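Local coordinates for gamma-glutamyltranspeptidase (Streptomyces lincolnensis, PDB 6J3A), which is an LmbA-like member of the gamma-glutamyltranspeptidase family, within the Ntn-hydrolase clan, and probably cleaves amide bonds or transfers the acyl group they carry, at residues H89-L93 / G94-V98; T154-E157 / L158-E162; L305-G308 / C309-A312. One frame throughout, in Å; residues are numbered along the deposited sequence.

Contact 1: residues H89-L93 / G94-V98; sequences HYKGL and GLDLV
Lys91 on the last turn of helix 87-92 and Asp96 in the loop that follows bring their charged ends together at an angle, one chain lying obliquely across the other. NZ of Lys91 stands 3.4 Å from OD1 of Asp96, a long salt bridge. The lysine starts out pointing away from the loop, and bends at chi2 (-57°) and at chi3 carry it back. Its CD thereby comes to rest 3.3 Å from the carbonyl O of Leu95, so that the outer methylenes lie against that carbonyl. On the buried side the apolar groups meet. CD2 of the Tyr90 ring is 4.2 Å from CG2 of Val98, which comes at the ring obliquely; both side chains also pack on Leu465, and the tyrosine hydroxyl is bonded to Leu104 O. Leu95 packs against the last turn, with CB 3.5 Å from the carbonyl O of Tyr90 and CD1 4.1 Å from CB of Leu93.

The backbone turns at the helix end. Gly94 N donates to Lys91 O at 2.9 Å, just as Leu93 N does to Tyr90 O, so the last turn tightens toward bonds spaced three residues apart, with a weak bond from Leu93 N to His89 O beside them. Gly94 then adopts a left-handed conformation with phi at 70°, where a side chain would run into the carbonyl O of Leu93. Glycine is thus the natural residue to terminate the helix, and a leucine straight after it can fold back over the last turn. The chemistry is divided by depth: apolar groups and a tethered tyrosine secure the inner side of the turn, while the long, exposed ion pair probably adds a weaker and more adaptable link.

Contact 2: residues T154-E157 / L158-E162; sequences TVRE and LFETE
One face of the Phe159 ring is covered by a methyl of Val155: CG2 lies 3.8 Å from the ring centroid and 24° off the ring normal, a CH-pi contact displaced toward the rim. The valine can reach it because CG2 takes the crowded position between its backbone N and carbonyl carbon. Ser166 and Tyr170 of helix 164-170 also touch this phenylalanine, which suits a large aromatic group on the buried side of the helix. The second flat group, the guanidinium of Arg156, is met at its edge and in its plane by Glu160. NH1 donates to OE2 at 3.0 Å, yet reaches that oxygen from above the carboxylate, the two planes being 62° apart.

All this happens on the short helix 156-161, with Val155 at the N-cap position. Side chains four residues apart therefore meet on successive turns, over backbone bonds such as Glu160 N to Arg156 O at 2.9 Å. The arginine also serves the surroundings: NE pairs with Glu153, its strongest polar partner, and NH2 bonds Gly174 O. With alanine in place of this arginine, Glu160 and Glu153 would probably be left without their shared positive mate, and Gly174 O without this donor.

At the far end of the helix Glu157 O is gripped twice by Thr161. The backbone N comes at 3.0 Å, nearly along the C=O axis; OG1, at 2.9 Å, stands above the carbonyl plane. Threonine suits a last helical turn exposed to solvent, since its hydroxyl folds back onto the carbonyl one turn earlier.

Contact 3: residues L305-G308 / C309-A312; sequences LVEG and CKLA
NZ of Lys310 donates to OE1 of Glu307 over 2.7 Å, a buried salt bridge between residues three apart, about one helical turn. OE1 receives it on its syn lone pair, the side facing the other carboxylate oxygen. That second oxygen, OE2, accepts from the backbone N of Ser349, so both oxygens of the buried acid have donors. The two side chains run side by side and point the same way. For the glutamate this depends on a bend at chi2 (-48°); for the lysine it takes turns at chi2 and chi3, neither of them near a staggered value. Folded in this way, the lysine also lies alongside Val306, whose CG1 is 3.7 Å from NZ.

The pair is mounted on the middle of helix 299-319, where bonds between residues four apart follow one another, among them Lys310 N to Val306 O at 2.9 Å and Ala312 N to Gly308 O at 3.0 Å. Different faces of the helix meet different parts of the domain. Leu305 and Val306 pack on Trp538 of strand 538-540. Cys309 touches Gln285 of helix 280-288 and Gln508 of helix 506-519. Ala312, with only a methyl to accommodate, lies against Val281, Gln284 and Gln285 of helix 280-288, a small residue well suited to helix packing.

Burying a lone carboxylate or ammonium would be costly. Here each charge probably compensates the other, and the further bond to Ser349 ties this helix to the loop that follows helix 334-341.

The three contacts follow one another along the chain, all within the gamma-glutamyltranspeptidase family region, and none touches another. Contacts 1 and 2 are the closest pair, with centres 24 Å apart and nearest atoms about 14 Å apart. Contact 3 is more remote, its centre 32 Å from that of contact 1 and 39 Å from that of contact 2. They also differ in setting: contact 2 is at the surface, contact 1 is partly buried where a helix runs into a loop, and contact 3 is wholly buried in mid-helix. Each is local packing within a helix or at its end, and how any of them relates to the active site remains open.

Contact 1: residues H89-L93 / G94-V98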
loop_
_atom_site.group_PDB
_atom_site.type_symbol
_atom_site.label_atom_id
_atom_site.label_comp_id
_atom_site.label_asym_id
_atom_site.label_seq_id
_atom_site.Cartn_x
_atom_site.Cartn_y
_atom_site.Cartn_z
ATOM N N HIS A 89 18.157 -31.053 -34.474
ATOM C CA HIS A 89 19.312 -30.191 -34.267
ATOM C C HIS A 89 19.814 -30.139 -32.814
ATOM O O HIS A 89 21.018 -30.142 -32.568
ATOM C CB HIS A 89 19.000 -28.784 -34.741
ATOM C CG HIS A 89 20.168 -27.868 -34.643
ATOM N ND1 HIS A 89 20.459 -27.167 -33.495
ATOM C CD2 HIS A 89 21.146 -27.573 -35.530
ATOM C CE1 HIS A 89 21.553 -26.456 -33.689
ATOM N NE2 HIS A 89 21.989 -26.684 -34.915
ATOM N N TYR A 90 18.888 -30.080 -31.869
ATOM C CA TYR A 90 19.227 -30.027 -30.438
ATOM C C TYR A 90 19.769 -31.385 -29.978
ATOM O O TYR A 90 20.783 -31.462 -29.279
ATOM C CB TYR A 90 17.999 -29.598 -29.601
ATOM C CG TYR A 90 17.734 -28.094 -29.597
ATOM C CD1 TYR A 90 17.671 -27.365 -30.790
ATOM C CD2 TYR A 90 17.544 -27.396 -28.394
ATOM C CE1 TYR A 90 17.440 -25.999 -30.785
ATOM C CE2 TYR A 90 17.310 -26.023 -28.386
ATOM C CZ TYR A 90 17.260 -25.332 -29.586
ATOM O OH TYR A 90 17.037 -23.973 -29.619
ATOM N N LYS A 91 19.087 -32.449 -30.387
ATOM C CA LYS A 91 19.580 -33.814 -30.208
ATOM C C LYS A 91 20.986 -33.989 -30.781
ATOM O O LYS A 91 21.825 -34.676 -30.179
ATOM C CB LYS A 91 18.640 -34.829 -30.875
ATOM C CG LYS A 91 17.443 -35.262 -30.040
ATOM C CD LYS A 91 17.906 -35.856 -28.722
ATOM C CE LYS A 91 17.061 -37.031 -28.285
ATOM N NZ LYS A 91 17.481 -37.465 -26.925
ATOM N N GLY A 92 21.238 -33.360 -31.932
ATOM C CA GLY A 92 22.568 -33.380 -32.562
ATOM C C GLY A 92 23.682 -32.781 -31.706
ATOM O O GLY A 92 24.852 -33.129 -31.867
ATOM N N LEU A 93 23.314 -31.893 -30.787
ATOM C CA LEU A 93 24.239 -31.345 -29.811
ATOM C C LEU A 93 24.358 -32.184 -28.535
ATOM O O LEU A 93 24.913 -31.715 -27.545
ATOM C CB LEU A 93 23.801 -29.933 -29.463
ATOM C CG LEU A 93 23.708 -28.991 -30.664
ATOM C CD1 LEU A 93 22.893 -27.767 -30.281
ATOM C CD2 LEU A 93 25.094 -28.592 -31.142
ATOM N N GLY A 94 23.856 -33.417 -28.556
ATOM C CA GLY A 94 23.999 -34.338 -27.425
ATOM C C GLY A 94 23.173 -33.949 -26.216
ATOM O O GLY A 94 23.560 -34.226 -25.084
ATOM N N LEU A 95 22.037 -33.307 -26.477
ATOM C CA LEU A 95 21.142 -32.809 -25.448
ATOM C C LEU A 95 19.922 -33.713 -25.353
ATOM O O LEU A 95 19.406 -34.183 -26.366
ATOM C CB LEU A 95 20.717 -31.367 -25.764
ATOM C CG LEU A 95 21.824 -30.291 -25.690
ATOM C CD1 LEU A 95 21.391 -28.963 -26.317
ATOM C CD2 LEU A 95 22.308 -30.072 -24.257
ATOM N N ASP A 96 19.486 -33.969 -24.127
ATOM C CA ASP A 96 18.223 -34.675 -23.877
ATOM C C ASP A 96 17.096 -33.718 -23.502
ATOM O O ASP A 96 15.944 -33.938 -23.859
ATOM C CB ASP A 96 18.421 -35.731 -22.785
ATOM C CG ASP A 96 19.079 -36.995 -23.311
ATOM O OD1 ASP A 96 19.712 -36.969 -24.398
ATOM O OD2 ASP A 96 18.954 -38.027 -22.622
ATOM N N LEU A 97 17.452 -32.665 -22.774
ATOM C CA LEU A 97 16.543 -31.588 -22.419
ATOM C C LEU A 97 17.059 -30.305 -23.040
ATOM O O LEU A 97 18.258 -30.169 -23.304
ATOM C CB LEU A 97 16.499 -31.424 -20.903
ATOM C CG LEU A 97 16.079 -32.667 -20.115
ATOM C CD1 LEU A 97 16.491 -32.560 -18.654
ATOM C CD2 LEU A 97 14.577 -32.874 -20.234
ATOM N N VAL A 98 16.155 -29.359 -23.265
ATOM C CA VAL A 98 16.552 -28.010 -23.638
ATOM C C VAL A 98 17.234 -27.386 -22.418
ATOM O O VAL A 98 16.729 -27.509 -21.303
ATOM C CB VAL A 98 15.353 -27.151 -24.065
ATOM C CG1 VAL A 98 15.769 -25.696 -24.293
ATOM C CG2 VAL A 98 14.719 -27.715 -25.326
#

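Contact 2: residues T154-E157 / L158-E162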
loop_
_atom_site.group_PDB
_atom_site.type_symbol
_atom_site.label_atom_id
_atom_site.label_comp_id
_atom_site.label_asym_id
_atom_site.label_seq_id
_atom_site.Cartn_x
_atom_site.Cartn_y
_atom_site.Cartn_z
ATOM N N THR A 154 24.403 -15.361 -7.050
ATOM C CA THR A 154 24.262 -16.784 -7.425
ATOM C C THR A 154 25.005 -17.185 -8.713
ATOM O O THR A 154 25.394 -18.346 -8.882
ATOM C CB THR A 154 22.787 -17.213 -7.652
ATOM O OG1 THR A 154 22.222 -16.512 -8.772
ATOM C CG2 THR A 154 21.942 -16.982 -6.429
ATOM N N VAL A 155 25.138 -16.223 -9.624
ATOM C CA VAL A 155 25.773 -16.419 -10.928
ATOM C C VAL A 155 26.991 -15.516 -11.044
ATOM O O VAL A 155 27.285 -14.997 -12.122
ATOM C CB VAL A 155 24.795 -16.136 -12.108
ATOM C CG1 VAL A 155 23.737 -17.229 -12.190
ATOM C CG2 VAL A 155 24.151 -14.748 -12.019
ATOM N N ARG A 156 27.698 -15.317 -9.935
ATOM C CA ARG A 156 28.860 -14.428 -9.935
ATOM C C ARG A 156 29.975 -15.028 -10.778
ATOM O O ARG A 156 30.524 -14.361 -11.654
ATOM C CB ARG A 156 29.374 -14.166 -8.514
ATOM C CG ARG A 156 30.603 -13.263 -8.476
ATOM C CD ARG A 156 31.154 -13.052 -7.078
ATOM N NE ARG A 156 30.552 -11.885 -6.447
ATOM C CZ ARG A 156 30.823 -10.612 -6.747
ATOM N NH1 ARG A 156 31.702 -10.287 -7.688
ATOM N NH2 ARG A 156 30.192 -9.644 -6.102
ATOM N N GLU A 157 30.297 -16.287 -10.494
ATOM C CA GLU A 157 31.344 -17.009 -11.210
ATOM C C GLU A 157 31.051 -17.072 -12.703
ATOM O O GLU A 157 31.908 -16.736 -13.515
ATOM C CB GLU A 157 31.499 -18.420 -10.646
ATOM C CG GLU A 157 32.440 -19.296 -11.468
ATOM C CD GLU A 157 33.087 -20.407 -10.669
ATOM O OE1 GLU A 157 32.560 -20.759 -9.591
ATOM O OE2 GLU A 157 34.123 -20.935 -11.131
ATOM N N LEU A 158 29.844 -17.514 -13.047
ATOM C CA LEU A 158 29.390 -17.552 -14.437
ATOM C C LEU A 158 29.571 -16.212 -15.164
ATOM O O LEU A 158 29.976 -16.179 -16.320
ATOM C CB LEU A 158 27.921 -17.977 -14.490
ATOM C CG LEU A 158 27.288 -18.267 -15.860
ATOM C CD1 LEU A 158 28.007 -19.395 -16.592
ATOM C CD2 LEU A 158 25.818 -18.633 -15.705
ATOM N N PHE A 159 29.277 -15.115 -14.474
ATOM C CA PHE A 159 29.363 -13.762 -15.047
ATOM C C PHE A 159 30.804 -13.326 -15.275
ATOM O O PHE A 159 31.155 -12.818 -16.348
ATOM C CB PHE A 159 28.688 -12.748 -14.105
ATOM C CG PHE A 159 27.198 -12.592 -14.300
ATOM C CD1 PHE A 159 26.417 -13.569 -14.920
ATOM C CD2 PHE A 159 26.570 -11.454 -13.823
ATOM C CE1 PHE A 159 25.051 -13.393 -15.081
ATOM C CE2 PHE A 159 25.202 -11.280 -13.975
ATOM C CZ PHE A 159 24.443 -12.252 -14.608
ATOM N N GLU A 160 31.622 -13.504 -14.242
ATOM C CA GLU A 160 33.024 -13.075 -14.270
ATOM C C GLU A 160 33.851 -13.834 -15.304
ATOM O O GLU A 160 34.562 -13.224 -16.103
ATOM C CB GLU A 160 33.653 -13.220 -12.879
ATOM C CG GLU A 160 33.144 -12.163 -11.917
ATOM C CD GLU A 160 33.638 -12.321 -10.495
ATOM O OE1 GLU A 160 33.988 -13.446 -10.067
ATOM O OE2 GLU A 160 33.648 -11.292 -9.796
ATOM N N THR A 161 33.718 -15.157 -15.287
ATOM C CA THR A 161 34.549 -16.057 -16.086
ATOM C C THR A 161 34.003 -16.317 -17.482
ATOM O O THR A 161 34.757 -16.678 -18.375
ATOM C CB THR A 161 34.712 -17.435 -15.407
ATOM O OG1 THR A 161 33.478 -18.164 -15.469
ATOM C CG2 THR A 161 35.182 -17.293 -13.945
ATOM N N GLU A 162 32.700 -16.136 -17.668
ATOM C CA GLU A 162 32.017 -16.655 -18.853
ATOM C C GLU A 162 31.130 -15.596 -19.526
ATOM O O GLU A 162 31.414 -15.217 -20.661
ATOM C CB GLU A 162 31.247 -17.922 -18.456
ATOM C CG GLU A 162 31.213 -19.046 -19.472
ATOM C CD GLU A 162 32.563 -19.544 -19.962
ATOM O OE1 GLU A 162 33.207 -20.372 -19.283
ATOM O OE2 GLU A 162 32.942 -19.141 -21.073
#

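Contact 3: residues L305-G308 / C309-A312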
loop_
_atom_site.group_PDB
_atom_site.type_symbol
_atom_site.label_atom_id
_atom_site.label_comp_id
_atom_site.label_asym_id
_atom_site.label_seq_id
_atom_site.Cartn_x
_atom_site.Cartn_y
_atom_site.Cartn_z
ATOM N N LEU A 305 -9.107 -30.069 -3.721
ATOM C CA LEU A 305 -8.431 -29.199 -4.680
ATOM C C LEU A 305 -7.058 -29.696 -5.115
ATOM O O LEU A 305 -6.659 -29.459 -6.257
ATOM C CB LEU A 305 -8.303 -27.785 -4.113
ATOM C CG LEU A 305 -9.616 -27.034 -3.856
ATOM C CD1 LEU A 305 -9.350 -25.582 -3.486
ATOM C CD2 LEU A 305 -10.580 -27.098 -5.030
ATOM N N VAL A 306 -6.331 -30.353 -4.208
ATOM C CA VAL A 306 -4.985 -30.876 -4.510
ATOM C C VAL A 306 -5.089 -32.022 -5.531
ATOM O O VAL A 306 -4.457 -32.005 -6.596
ATOM C CB VAL A 306 -4.249 -31.315 -3.214
ATOM C CG1 VAL A 306 -2.963 -32.093 -3.507
ATOM C CG2 VAL A 306 -3.928 -30.097 -2.357
ATOM N N GLU A 307 -5.910 -33.005 -5.198
ATOM C CA GLU A 307 -6.138 -34.136 -6.092
ATOM C C GLU A 307 -6.684 -33.684 -7.453
ATOM O O GLU A 307 -6.235 -34.159 -8.495
ATOM C CB GLU A 307 -7.065 -35.165 -5.430
ATOM C CG GLU A 307 -6.481 -35.801 -4.173
ATOM C CD GLU A 307 -5.066 -36.270 -4.394
ATOM O OE1 GLU A 307 -4.139 -35.563 -3.948
ATOM O OE2 GLU A 307 -4.886 -37.317 -5.061
ATOM N N GLY A 308 -7.629 -32.755 -7.435
ATOM C CA GLY A 308 -8.164 -32.177 -8.667
ATOM C C GLY A 308 -7.096 -31.482 -9.496
ATOM O O GLY A 308 -7.033 -31.655 -10.710
ATOM N N CYS A 309 -6.244 -30.709 -8.825
ATOM C CA CYS A 309 -5.095 -30.064 -9.461
ATOM C C CYS A 309 -4.126 -31.062 -10.117
ATOM O O CYS A 309 -3.696 -30.845 -11.256
ATOM C CB CYS A 309 -4.354 -29.205 -8.452
ATOM S SG CYS A 309 -2.853 -28.468 -9.119
ATOM N N LYS A 310 -3.798 -32.144 -9.407
ATOM C CA LYS A 310 -2.960 -33.223 -9.966
ATOM C C LYS A 310 -3.525 -33.757 -11.282
ATOM O O LYS A 310 -2.808 -33.875 -12.270
ATOM C CB LYS A 310 -2.769 -34.369 -8.949
ATOM C CG LYS A 310 -1.548 -34.174 -8.047
ATOM C CD LYS A 310 -1.847 -34.211 -6.556
ATOM C CE LYS A 310 -1.389 -35.481 -5.885
ATOM N NZ LYS A 310 -1.447 -35.320 -4.404
ATOM N N LEU A 311 -4.819 -34.043 -11.294
ATOM C CA LEU A 311 -5.475 -34.578 -12.480
ATOM C C LEU A 311 -5.510 -33.560 -13.614
ATOM O O LEU A 311 -5.380 -33.933 -14.773
ATOM C CB LEU A 311 -6.896 -35.041 -12.148
ATOM C CG LEU A 311 -7.050 -36.135 -11.082
ATOM C CD1 LEU A 311 -8.513 -36.315 -10.717
ATOM C CD2 LEU A 311 -6.456 -37.456 -11.539
ATOM N N ALA A 312 -5.697 -32.284 -13.291
ATOM C CA ALA A 312 -5.699 -31.241 -14.326
ATOM C C ALA A 312 -4.299 -31.030 -14.888
ATOM O O ALA A 312 -4.151 -30.795 -16.078
ATOM C CB ALA A 312 -6.266 -29.933 -13.797
#